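Side-chain contacts in galactokinase (Bifidobacterium longum subsp. infantis ATCC 15697 = JCM 1222 = DSM 20088, PDB 6TEQ), which probably catalyses the ATP-dependent phosphorylation of galactose, as a GHMP-family galactokinase, and is found here with 2-deoxy-2-fluoro-galactose bound in its sugar pocket: residues V110-A113 / L114-G118; L171-A174 / A175-S178; N330-H333 / D334-A338; Q387-A390 / D391-K395; L10-E13 / E14-Q18. All coordinates share one frame; numbering follows the deposited sequence.

Interaction 1 (V110-A113 / L114-G118); sequences VAWA and LRQAG
Q116 lies over one face of the W112 indole on the last turns of helix 105-116, which a Schellman motif closes at G118. The aliphatic part of the glutamine does the touching: CG stands 3.8 Å from the centroid of the five-membered ring of W112, 18° off its normal, a CH-pi contact offset toward the rim. A bend at chi2 (-73°) turns the rest of the Q116 chain along the indole, and its amide comes to lie within 17° of the ring plane. Glutamine suits this exposed site, since its methylenes cover the ring while a polar amide ends the chain; W112 NE1 makes a weak hydrogen bond to L95 O. Apolar packing continues on the buried side, where V110 CG1 and L114 CD1 run side by side at 4.2 Å, with V110 also set against T146, A150 and L153 of helix 141-156.

Backbone bonds tie the turns together. W112 O receives Q116 N at 2.7 Å, and A113 O receives A117 N at 3.0 Å, the last turn before G118 leaves helical geometry with a positive phi, which a residue without CB adopts easily. R115 is anchored at its far end, NH2 bonding to V122 O; its first methylenes run back over the previous turn, the chain bending only beyond CD, at chi3, and R115 CD lies 3.4 Å from A111 O.

Interaction 2 (L171-A174 / A175-S178); sequences LINA and AIKS
I172 and I176, one turn apart on helix 165-183, meet where the branch methyl CG2 of I172 stands 3.7 Å from the terminal methyl CD1 of I176. The two branched chains cross at a slant. I176 CG1 sits anti to the carbonyl carbon (chi1 -62°), which folds the chain back over the preceding turn: CG1 comes to 3.2 Å from I172 O, and CD1 is carried on to the I172 methyl. The same CD1 also lies alongside the more exposed N173, 4.2 Å from its OD1, a loose contact at the edge of the apolar patch. Beyond the pair, I172 rests on N193, M196 and R197 of helix 190-197, and I176 on Q192.

Main-chain bonds hold the turn. I176 N reaches I172 O at 2.9 Å in a nearly straight line (178°), and S178 N reaches A174 O at 2.9 Å.

Small and polar side chains serve the other faces. A175, whose side chain is a single methyl, lets helix 141-156 approach at T146 and C147, and A174 does the same for L114 of helix 105-116. The buried hydroxyl of S178 is satisfied by Y106 O. With its side chain about 4 Å from that of T187 and about 8 Å from the bound fluorogalactose, I176 belongs to the second shell of the sugar pocket of this GHMP kinase.

Interaction 3 (N330-H333 / D334-A338); sequences NASH and DSLAA
D334 folds back on N330, the residue one turn earlier: its backbone N bonds N330 O at 2.9 Å, and its CG lies 3.1 Å from the same oxygen. The carboxylate stands at 73° to the neighbouring H333 imidazole, OD1 meeting the ring at its edge, in plane, 4.0 Å from CD2. Aspartate fits this exposed place because OD1 also forms a salt bridge with R355.

S335 follows, its N bonded to A331 O; its short, buried side chain ends in OG, which hydrogen-bonds H302 ND1 of helix 294-318.

L336 turns inward. This face of helix 322-338 backs the sugar pocket: the L336 side chain is about 4 Å from those of E46 and H47 and about 7 Å from the bound fluorogalactose. With CG anti to the carbonyl carbon (chi1 -74°), the chain leans over the previous turn, placing CD1 3.4 Å from S332 O and close to S332 OG, a hydroxyl shared by E306 and R363.

A337, finally, sends N to H333 O at 2.8 Å, and its methyl CB stops 4.3 Å from H333 NE2. That imidazole is held against rotation through both nitrogens, NE2 by D348 OD1 and ND1 by M364 N.

Interaction 4 (Q387-A390 / D391-K395); sequences QKIA and DRFEK
I389 and F393 form the packed side of helix 382-396, an amphipathic helix, while Q387 and D391, also one turn apart, mark its more open side. On the packed side a methyl covers an aromatic face: I389 CG2 lies 4.1 Å from the centroid of the F393 ring, 23° off the normal, a CH-pi contact offset toward the rim near CE1. Isoleucine and phenylalanine suit a buried place, the flat ring taking the methyl on one face and meeting F398 edge-to-face. A390 is small enough to pack beside V4.

Toward solvent the contact is sparser and polar. Q387 NE2 donates to D391 OD1 at 2.9 Å, on the syn side of the carboxylate but 32° out of its plane, and the N-H does not point straight at the oxygen. The Q387 chain turns at chi2 (62°), and this brings the amide back beside the next turn; the other arm of the amide, OE1, accepts from V4 N. Glutamine thus serves two partners at once. With an alanine here, D391 OD1 would probably be left without its amide donor and V4 N without the acceptor that ties the N-terminal residues to this helix. R392 carries its charge away to a salt bridge with E396. Beneath the carboxylate the main chain closes the turn, D391 N reaching Q387 O at 2.8 Å.

Interaction 5 (L10-E13 / E14-Q18); sequences LTHE and EGVSQ
E14 reaches back over T11 to form a capping box at the start of helix 12-27, T11 being the N-cap. E14 CB passes 3.3 Å from T11 OG1, and E14 CG stays beside the same hydroxyl oxygen at 3.2 Å. E14 CD is still only 3.4 Å from T11 OG1, after which the extended chain delivers E14 OE1 to T11 N at 3.0 Å. The N-H points almost straight at OE1 (170°) but meets it on the anti side, 34° out of the carboxylate plane. T11 returns the favour: its OG1, set between the backbone N and the carbonyl carbon (chi1 67°), accepts from E14 N at 3.1 Å. Threonine suits an N-cap because its hydroxyl accepts from a first-turn N-H that has no carbonyl of an earlier turn to bond to, and a carboxylate at this helix end probably gains from the positive end of the helix dipole. With an alanine in place of E14, T11 N would probably lose its acceptor, leaving the capping box with just the bond into T11 OG1.

Further on, L10 CD2 lies 3.7 Å from Q18 NE2, a methyl set against the end of the amide, and V16 CG2 comes 4.0 Å from H12 ND1, which hydrogen-bonds E415 OE1. G15 N bonds T11 O, closing the first turn. Helix 12-27 is thereby laid on two strands of the large mixed sheet: V16 rests on E415 and A416 of strand 413-417, while L10 and Q18 press on V130 of strand 125-131.

In the fold
Interactions 1 and 2 lie on neighbouring helices of the N-terminal GHMP half, their centres 9 Å apart, and they touch directly, W112 CZ3 lying 3.7 Å from K177 CE. The side chain of I176 in interaction 2 is about 8 Å from the bound fluorogalactose. In interaction 3, across the chain's centre, the side chain of L336 is about 7 Å from the bound fluorogalactose. The pocket is thus backed from both sides by second-shell side chains. Interaction 4 lies 22 Å from interaction 3, centre to centre, away from the known sites. Interaction 1 is closer to the nucleotide site, its V110 side chain about 10 Å from that of S142; in interaction 5 the Q18 side chain is about 11 Å from that of S80. Both serines bind ADP in another structure of this protein; no nucleotide is bound here.

Interaction 1 (V110-A113 / L114-G118)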
loop_
_atom_site.group_PDB
_atom_site.type_symbol
_atom_site.label_atom_id
_atom_site.label_comp_id
_atom_site.label_asym_id
_atom_site.label_seq_id
_atom_site.Cartn_x
_atom_site.Cartn_y
_atom_site.Cartn_z
ATOM N N VAL A 110 10.324 -7.831 11.286
ATOM C CA VAL A 110 9.013 -7.995 11.980
ATOM C C VAL A 110 9.191 -8.742 13.305
ATOM O O VAL A 110 8.737 -8.216 14.348
ATOM C CB VAL A 110 7.979 -8.701 11.095
ATOM C CG1 VAL A 110 6.731 -8.940 11.926
ATOM C CG2 VAL A 110 7.715 -7.860 9.823
ATOM N N ALA A 111 9.926 -9.840 13.301
ATOM C CA ALA A 111 10.249 -10.562 14.549
ATOM C C ALA A 111 11.013 -9.628 15.508
ATOM O O ALA A 111 10.678 -9.563 16.706
ATOM C CB ALA A 111 10.916 -11.852 14.240
ATOM N N TRP A 112 12.013 -8.926 14.985
ATOM C CA TRP A 112 12.795 -7.924 15.755
ATOM C C TRP A 112 11.856 -6.900 16.386
ATOM O O TRP A 112 12.032 -6.509 17.631
ATOM C CB TRP A 112 13.815 -7.309 14.829
ATOM C CG TRP A 112 14.526 -6.130 15.383
ATOM C CD1 TRP A 112 15.640 -6.183 16.166
ATOM C CD2 TRP A 112 14.245 -4.740 15.145
ATOM N NE1 TRP A 112 16.045 -4.917 16.482
ATOM C CE2 TRP A 112 15.232 -4.020 15.848
ATOM C CE3 TRP A 112 13.279 -4.021 14.412
ATOM C CZ2 TRP A 112 15.285 -2.631 15.850
ATOM C CZ3 TRP A 112 13.374 -2.651 14.364
ATOM C CH2 TRP A 112 14.323 -1.967 15.125
ATOM N N ALA A 113 10.947 -6.353 15.581
ATOM C CA ALA A 113 10.026 -5.306 16.089
ATOM C C ALA A 113 9.132 -5.879 17.178
ATOM O O ALA A 113 8.915 -5.223 18.197
ATOM C CB ALA A 113 9.199 -4.699 14.965
ATOM N N LEU A 114 8.615 -7.083 17.019
ATOM C CA LEU A 114 7.792 -7.707 18.087
ATOM C C LEU A 114 8.642 -7.887 19.362
ATOM O O LEU A 114 8.154 -7.586 20.435
ATOM C CB LEU A 114 7.232 -9.022 17.587
ATOM C CG LEU A 114 6.183 -8.878 16.445
ATOM C CD1 LEU A 114 5.834 -10.226 15.806
ATOM C CD2 LEU A 114 4.900 -8.233 16.985
ATOM N N ARG A 115 9.879 -8.346 19.231
ATOM C CA ARG A 115 10.728 -8.557 20.406
ATOM C C ARG A 115 10.957 -7.190 21.039
ATOM O O ARG A 115 10.909 -7.141 22.299
ATOM C CB ARG A 115 12.007 -9.264 19.980
ATOM C CG ARG A 115 11.754 -10.736 19.677
ATOM C CD ARG A 115 12.824 -11.306 18.758
ATOM N NE ARG A 115 14.160 -11.257 19.299
ATOM C CZ ARG A 115 14.653 -12.154 20.140
ATOM N NH1 ARG A 115 15.891 -12.025 20.556
ATOM N NH2 ARG A 115 13.937 -13.194 20.536
ATOM N N GLN A 116 11.249 -6.160 20.216
ATOM C CA GLN A 116 11.513 -4.788 20.718
ATOM C C GLN A 116 10.280 -4.275 21.485
ATOM O O GLN A 116 10.466 -3.517 22.463
ATOM C CB GLN A 116 11.915 -3.787 19.626
ATOM C CG GLN A 116 13.278 -4.041 18.960
ATOM C CD GLN A 116 14.443 -3.704 19.852
ATOM O OE1 GLN A 116 14.922 -4.536 20.618
ATOM N NE2 GLN A 116 14.916 -2.483 19.728
ATOM N N ALA A 117 9.081 -4.716 21.131
ATOM C CA ALA A 117 7.816 -4.308 21.788
ATOM C C ALA A 117 7.558 -5.130 23.051
ATOM O O ALA A 117 6.547 -4.878 23.695
ATOM C CB ALA A 117 6.662 -4.474 20.824
ATOM N N GLY A 118 8.461 -6.050 23.396
ATOM C CA GLY A 118 8.405 -6.850 24.637
ATOM C C GLY A 118 7.733 -8.192 24.441
ATOM O O GLY A 118 7.538 -8.859 25.440
#

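Interaction 2 (L171-A174 / A175-S178)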
loop_
_atom_site.group_PDB
_atom_site.type_symbol
_atom_site.label_atom_id
_atom_site.label_comp_id
_atom_site.label_asym_id
_atom_site.label_seq_id
_atom_site.Cartn_x
_atom_site.Cartn_y
_atom_site.Cartn_z
ATOM N N LEU A 171 0.263 -5.635 15.260
ATOM C CA LEU A 171 1.025 -6.343 14.198
ATOM C C LEU A 171 1.343 -5.398 13.047
ATOM O O LEU A 171 2.459 -5.420 12.575
ATOM C CB LEU A 171 0.201 -7.511 13.720
ATOM C CG LEU A 171 -0.161 -8.521 14.798
ATOM C CD1 LEU A 171 -0.927 -9.653 14.249
ATOM C CD2 LEU A 171 1.005 -8.999 15.599
ATOM N N ILE A 172 0.390 -4.551 12.684
ATOM C CA ILE A 172 0.623 -3.417 11.764
ATOM C C ILE A 172 1.806 -2.582 12.212
ATOM O O ILE A 172 2.690 -2.246 11.376
ATOM C CB ILE A 172 -0.648 -2.606 11.587
ATOM C CG1 ILE A 172 -1.648 -3.422 10.787
ATOM C CG2 ILE A 172 -0.351 -1.304 10.918
ATOM C CD1 ILE A 172 -3.060 -2.892 10.928
ATOM N N ASN A 173 1.831 -2.208 13.479
ATOM C CA ASN A 173 2.905 -1.312 13.969
ATOM C C ASN A 173 4.245 -2.046 13.861
ATOM O O ASN A 173 5.247 -1.378 13.492
ATOM C CB ASN A 173 2.603 -0.824 15.367
ATOM C CG ASN A 173 1.516 0.229 15.364
ATOM O OD1 ASN A 173 1.276 0.871 14.308
ATOM N ND2 ASN A 173 0.935 0.456 16.545
ATOM N N ALA A 174 4.287 -3.349 14.112
ATOM C CA ALA A 174 5.533 -4.122 13.990
ATOM C C ALA A 174 5.975 -4.131 12.526
ATOM O O ALA A 174 7.175 -4.065 12.230
ATOM C CB ALA A 174 5.338 -5.521 14.518
ATOM N N ALA A 175 5.035 -4.314 11.601
ATOM C CA ALA A 175 5.332 -4.354 10.151
ATOM C C ALA A 175 5.909 -3.011 9.689
ATOM O O ALA A 175 6.902 -2.961 8.919
ATOM C CB ALA A 175 4.102 -4.716 9.410
ATOM N N ILE A 176 5.239 -1.921 10.052
ATOM C CA ILE A 176 5.724 -0.554 9.777
ATOM C C ILE A 176 7.120 -0.376 10.363
ATOM O O ILE A 176 7.994 0.136 9.637
ATOM C CB ILE A 176 4.733 0.484 10.315
ATOM C CG1 ILE A 176 3.362 0.368 9.612
ATOM C CG2 ILE A 176 5.307 1.883 10.179
ATOM C CD1 ILE A 176 2.299 1.209 10.294
ATOM N N LYS A 177 7.335 -0.774 11.608
ATOM C CA LYS A 177 8.668 -0.576 12.233
ATOM C C LYS A 177 9.745 -1.391 11.503
ATOM O O LYS A 177 10.855 -0.875 11.318
ATOM C CB LYS A 177 8.589 -0.903 13.701
ATOM C CG LYS A 177 9.928 -0.787 14.406
ATOM C CD LYS A 177 9.754 -0.862 15.902
ATOM C CE LYS A 177 11.069 -0.956 16.650
ATOM N NZ LYS A 177 10.845 -0.742 18.095
ATOM N N SER A 178 9.421 -2.611 11.087
ATOM C CA SER A 178 10.366 -3.409 10.320
ATOM C C SER A 178 10.836 -2.624 9.085
ATOM O O SER A 178 12.039 -2.496 8.803
ATOM C CB SER A 178 9.782 -4.732 9.894
ATOM O OG SER A 178 10.745 -5.363 9.117
#

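Interaction 3 (N330-H333 / D334-A338)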
loop_
_atom_site.group_PDB
_atom_site.type_symbol
_atom_site.label_atom_id
_atom_site.label_comp_id
_atom_site.label_asym_id
_atom_site.label_seq_id
_atom_site.Cartn_x
_atom_site.Cartn_y
_atom_site.Cartn_z
ATOM N N ASN A 330 -9.435 12.210 -10.795
ATOM C CA ASN A 330 -8.665 13.044 -11.711
ATOM C C ASN A 330 -8.021 14.209 -10.962
ATOM O O ASN A 330 -6.824 14.509 -11.240
ATOM C CB ASN A 330 -9.546 13.554 -12.844
ATOM C CG ASN A 330 -9.929 12.497 -13.855
ATOM O OD1 ASN A 330 -9.222 11.495 -13.922
ATOM N ND2 ASN A 330 -10.943 12.802 -14.659
ATOM N N ALA A 331 -8.713 14.842 -10.056
ATOM C CA ALA A 331 -8.148 16.002 -9.317
ATOM C C ALA A 331 -7.037 15.520 -8.366
ATOM O O ALA A 331 -6.061 16.209 -8.155
ATOM C CB ALA A 331 -9.230 16.664 -8.510
ATOM N N SER A 332 -7.173 14.334 -7.816
ATOM C CA SER A 332 -6.101 13.717 -7.002
ATOM C C SER A 332 -4.844 13.545 -7.833
ATOM O O SER A 332 -3.751 13.944 -7.369
ATOM C CB SER A 332 -6.599 12.436 -6.343
ATOM O OG SER A 332 -5.517 11.721 -5.778
ATOM N N HIS A 333 -4.970 12.889 -8.974
ATOM C CA HIS A 333 -3.795 12.744 -9.850
ATOM C C HIS A 333 -3.212 14.105 -10.205
ATOM O O HIS A 333 -1.991 14.264 -10.170
ATOM C CB HIS A 333 -4.179 12.086 -11.147
ATOM C CG HIS A 333 -3.005 11.824 -11.982
ATOM N ND1 HIS A 333 -2.104 10.769 -11.708
ATOM C CD2 HIS A 333 -2.503 12.512 -13.034
ATOM C CE1 HIS A 333 -1.110 10.829 -12.579
ATOM N NE2 HIS A 333 -1.294 11.943 -13.351
ATOM N N ASP A 334 -4.073 15.022 -10.640
ATOM C CA ASP A 334 -3.569 16.294 -11.127
ATOM C C ASP A 334 -2.815 17.001 -10.008
ATOM O O ASP A 334 -1.779 17.679 -10.294
ATOM C CB ASP A 334 -4.671 17.172 -11.709
ATOM C CG ASP A 334 -5.328 16.644 -12.948
ATOM O OD1 ASP A 334 -4.814 15.677 -13.556
ATOM O OD2 ASP A 334 -6.329 17.290 -13.318
ATOM N N SER A 335 -3.293 16.874 -8.793
ATOM C CA SER A 335 -2.616 17.472 -7.647
ATOM C C SER A 335 -1.270 16.762 -7.411
ATOM O O SER A 335 -0.295 17.427 -7.092
ATOM C CB SER A 335 -3.492 17.347 -6.470
ATOM O OG SER A 335 -2.942 17.953 -5.323
ATOM N N LEU A 336 -1.260 15.441 -7.462
ATOM C CA LEU A 336 -0.010 14.678 -7.271
ATOM C C LEU A 336 0.997 15.054 -8.350
ATOM O O LEU A 336 2.175 15.087 -8.045
ATOM C CB LEU A 336 -0.307 13.215 -7.314
ATOM C CG LEU A 336 -1.011 12.704 -6.069
ATOM C CD1 LEU A 336 -1.724 11.395 -6.301
ATOM C CD2 LEU A 336 -0.114 12.631 -4.842
ATOM N N ALA A 337 0.549 15.339 -9.563
ATOM C CA ALA A 337 1.489 15.687 -10.650
ATOM C C ALA A 337 2.000 17.119 -10.504
ATOM O O ALA A 337 3.257 17.313 -10.614
ATOM C CB ALA A 337 0.792 15.480 -11.966
ATOM N N ALA A 338 1.096 18.070 -10.281
ATOM C CA ALA A 338 1.487 19.496 -10.313
ATOM C C ALA A 338 1.967 20.005 -8.965
ATOM O O ALA A 338 2.922 20.813 -8.936
ATOM C CB ALA A 338 0.372 20.381 -10.739
#

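Interaction 4 (Q387-A390 / D391-K395)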
loop_
_atom_site.group_PDB
_atom_site.type_symbol
_atom_site.label_atom_id
_atom_site.label_comp_id
_atom_site.label_asym_id
_atom_site.label_seq_id
_atom_site.Cartn_x
_atom_site.Cartn_y
_atom_site.Cartn_z
ATOM N N GLN A 387 -4.825 -2.073 -23.303
ATOM C CA GLN A 387 -4.113 -2.274 -24.574
ATOM C C GLN A 387 -3.817 -0.930 -25.254
ATOM O O GLN A 387 -2.734 -0.786 -25.838
ATOM C CB GLN A 387 -4.951 -3.187 -25.462
ATOM C CG GLN A 387 -4.200 -3.570 -26.742
ATOM C CD GLN A 387 -2.946 -4.334 -26.400
ATOM O OE1 GLN A 387 -3.018 -5.466 -25.852
ATOM N NE2 GLN A 387 -1.794 -3.715 -26.681
ATOM N N LYS A 388 -4.751 0.037 -25.148
ATOM C CA LYS A 388 -4.459 1.410 -25.625
ATOM C C LYS A 388 -3.241 1.975 -24.889
ATOM O O LYS A 388 -2.404 2.642 -25.527
ATOM C CB LYS A 388 -5.702 2.272 -25.489
ATOM C CG LYS A 388 -6.725 1.973 -26.572
ATOM C CD LYS A 388 -7.965 2.786 -26.444
ATOM C CE LYS A 388 -8.873 2.597 -27.638
ATOM N NZ LYS A 388 -10.208 3.173 -27.386
ATOM N N ILE A 389 -3.137 1.778 -23.562
ATOM C CA ILE A 389 -1.949 2.287 -22.847
ATOM C C ILE A 389 -0.702 1.554 -23.364
ATOM O O ILE A 389 0.280 2.257 -23.630
ATOM C CB ILE A 389 -2.146 2.107 -21.347
ATOM C CG1 ILE A 389 -3.287 2.985 -20.844
ATOM C CG2 ILE A 389 -0.864 2.332 -20.612
ATOM C CD1 ILE A 389 -3.802 2.590 -19.487
ATOM N N ALA A 390 -0.774 0.250 -23.573
ATOM C CA ALA A 390 0.367 -0.578 -24.065
ATOM C C ALA A 390 0.800 -0.080 -25.443
ATOM O O ALA A 390 2.034 0.114 -25.653
ATOM C CB ALA A 390 0.044 -2.044 -24.066
ATOM N N ASP A 391 -0.155 0.197 -26.339
ATOM C CA ASP A 391 0.196 0.635 -27.721
ATOM C C ASP A 391 0.874 1.988 -27.602
ATOM O O ASP A 391 1.920 2.214 -28.208
ATOM C CB ASP A 391 -1.022 0.702 -28.625
ATOM C CG ASP A 391 -1.534 -0.608 -29.149
ATOM O OD1 ASP A 391 -1.174 -1.618 -28.568
ATOM O OD2 ASP A 391 -2.164 -0.593 -30.288
ATOM N N ARG A 392 0.325 2.860 -26.741
ATOM C CA ARG A 392 0.913 4.197 -26.599
ATOM C C ARG A 392 2.328 4.118 -25.985
ATOM O O ARG A 392 3.221 4.874 -26.391
ATOM C CB ARG A 392 0.009 5.043 -25.721
ATOM C CG ARG A 392 0.605 6.386 -25.380
ATOM C CD ARG A 392 0.835 7.312 -26.587
ATOM N NE ARG A 392 1.217 8.633 -26.078
ATOM C CZ ARG A 392 0.372 9.534 -25.575
ATOM N NH1 ARG A 392 -0.909 9.304 -25.508
ATOM N NH2 ARG A 392 0.787 10.660 -25.062
ATOM N N PHE A 393 2.519 3.281 -24.996
ATOM C CA PHE A 393 3.837 3.071 -24.377
ATOM C C PHE A 393 4.852 2.685 -25.454
ATOM O O PHE A 393 5.988 3.201 -25.428
ATOM C CB PHE A 393 3.697 2.067 -23.247
ATOM C CG PHE A 393 3.400 2.694 -21.901
ATOM C CD1 PHE A 393 2.574 3.798 -21.794
ATOM C CD2 PHE A 393 3.885 2.121 -20.754
ATOM C CE1 PHE A 393 2.300 4.353 -20.545
ATOM C CE2 PHE A 393 3.617 2.682 -19.517
ATOM C CZ PHE A 393 2.806 3.774 -19.427
ATOM N N GLU A 394 4.512 1.730 -26.304
ATOM C CA GLU A 394 5.420 1.298 -27.375
ATOM C C GLU A 394 5.742 2.484 -28.289
ATOM O O GLU A 394 6.907 2.689 -28.608
ATOM C CB GLU A 394 4.824 0.115 -28.117
ATOM C CG GLU A 394 5.771 -0.371 -29.196
ATOM C CD GLU A 394 7.073 -1.004 -28.737
ATOM O OE1 GLU A 394 7.252 -1.184 -27.507
ATOM O OE2 GLU A 394 7.883 -1.320 -29.638
ATOM N N LYS A 395 4.754 3.288 -28.681
ATOM C CA LYS A 395 5.020 4.495 -29.499
ATOM C C LYS A 395 5.994 5.418 -28.768
ATOM O O LYS A 395 6.788 6.020 -29.440
ATOM C CB LYS A 395 3.791 5.341 -29.707
ATOM C CG LYS A 395 3.006 5.046 -30.944
ATOM C CD LYS A 395 1.815 5.950 -31.028
ATOM C CE LYS A 395 1.968 7.058 -32.025
ATOM N NZ LYS A 395 0.649 7.721 -32.162
#

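Interaction 5 (L10-E13 / E14-Q18)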
loop_
_atom_site.group_PDB
_atom_site.type_symbol
_atom_site.label_atom_id
_atom_site.label_comp_id
_atom_site.label_asym_id
_atom_site.label_seq_id
_atom_site.Cartn_x
_atom_site.Cartn_y
_atom_site.Cartn_z
ATOM N N LEU A 10 -2.994 -15.447 -7.531
ATOM C CA LEU A 10 -2.918 -16.817 -7.045
ATOM C C LEU A 10 -4.198 -17.118 -6.271
ATOM O O LEU A 10 -4.612 -16.342 -5.361
ATOM C CB LEU A 10 -1.686 -17.006 -6.141
ATOM C CG LEU A 10 -0.310 -16.902 -6.783
ATOM C CD1 LEU A 10 0.737 -16.753 -5.679
ATOM C CD2 LEU A 10 0.013 -18.100 -7.669
ATOM N N THR A 11 -4.761 -18.275 -6.534
ATOM C CA THR A 11 -5.850 -18.805 -5.705
ATOM C C THR A 11 -5.297 -19.226 -4.330
ATOM O O THR A 11 -4.057 -19.401 -4.163
ATOM C CB THR A 11 -6.547 -19.974 -6.419
ATOM O OG1 THR A 11 -5.622 -21.059 -6.496
ATOM C CG2 THR A 11 -7.057 -19.591 -7.789
ATOM N N HIS A 12 -6.205 -19.358 -3.376
ATOM C CA HIS A 12 -5.879 -19.916 -2.041
ATOM C C HIS A 12 -5.081 -21.206 -2.275
ATOM O O HIS A 12 -4.035 -21.405 -1.651
ATOM C CB HIS A 12 -7.175 -20.058 -1.232
ATOM C CG HIS A 12 -7.181 -21.151 -0.218
ATOM N ND1 HIS A 12 -6.523 -21.023 0.989
ATOM C CD2 HIS A 12 -7.741 -22.389 -0.233
ATOM C CE1 HIS A 12 -6.700 -22.126 1.684
ATOM N NE2 HIS A 12 -7.443 -22.979 0.971
ATOM N N GLU A 13 -5.592 -22.093 -3.139
ATOM C CA GLU A 13 -4.989 -23.444 -3.332
ATOM C C GLU A 13 -3.573 -23.304 -3.905
ATOM O O GLU A 13 -2.654 -23.988 -3.450
ATOM C CB GLU A 13 -5.896 -24.299 -4.215
ATOM C CG GLU A 13 -7.260 -24.588 -3.582
ATOM C CD GLU A 13 -8.381 -23.536 -3.613
ATOM O OE1 GLU A 13 -8.222 -22.376 -4.178
ATOM O OE2 GLU A 13 -9.434 -23.876 -3.033
ATOM N N GLU A 14 -3.367 -22.405 -4.858
ATOM C CA GLU A 14 -2.071 -22.203 -5.544
ATOM C C GLU A 14 -1.067 -21.612 -4.566
ATOM O O GLU A 14 0.086 -22.067 -4.544
ATOM C CB GLU A 14 -2.293 -21.248 -6.720
ATOM C CG GLU A 14 -2.903 -21.904 -7.961
ATOM C CD GLU A 14 -3.405 -20.953 -9.038
ATOM O OE1 GLU A 14 -3.501 -19.712 -8.800
ATOM O OE2 GLU A 14 -3.667 -21.482 -10.146
ATOM N N GLY A 15 -1.476 -20.583 -3.826
ATOM C CA GLY A 15 -0.588 -19.920 -2.868
ATOM C C GLY A 15 -0.133 -20.889 -1.795
ATOM O O GLY A 15 1.077 -20.978 -1.485
ATOM N N VAL A 16 -1.075 -21.633 -1.234
ATOM C CA VAL A 16 -0.724 -22.628 -0.188
ATOM C C VAL A 16 0.198 -23.668 -0.822
ATOM O O VAL A 16 1.218 -24.042 -0.203
ATOM C CB VAL A 16 -1.959 -23.252 0.458
ATOM C CG1 VAL A 16 -1.628 -24.446 1.318
ATOM C CG2 VAL A 16 -2.714 -22.211 1.269
ATOM N N SER A 17 -0.194 -24.200 -1.973
ATOM C CA SER A 17 0.571 -25.308 -2.624
ATOM C C SER A 17 2.019 -24.842 -2.895
ATOM O O SER A 17 2.996 -25.510 -2.535
ATOM C CB SER A 17 -0.158 -25.787 -3.865
ATOM O OG SER A 17 0.494 -26.885 -4.384
ATOM N N GLN A 18 2.180 -23.651 -3.434
ATOM C CA GLN A 18 3.497 -23.159 -3.878
ATOM C C GLN A 18 4.366 -22.762 -2.691
ATOM O O GLN A 18 5.589 -23.032 -2.691
ATOM C CB GLN A 18 3.288 -21.998 -4.853
ATOM C CG GLN A 18 2.773 -22.454 -6.212
ATOM C CD GLN A 18 2.462 -21.302 -7.139
ATOM O OE1 GLN A 18 3.239 -20.382 -7.238
ATOM N NE2 GLN A 18 1.456 -21.481 -7.985
#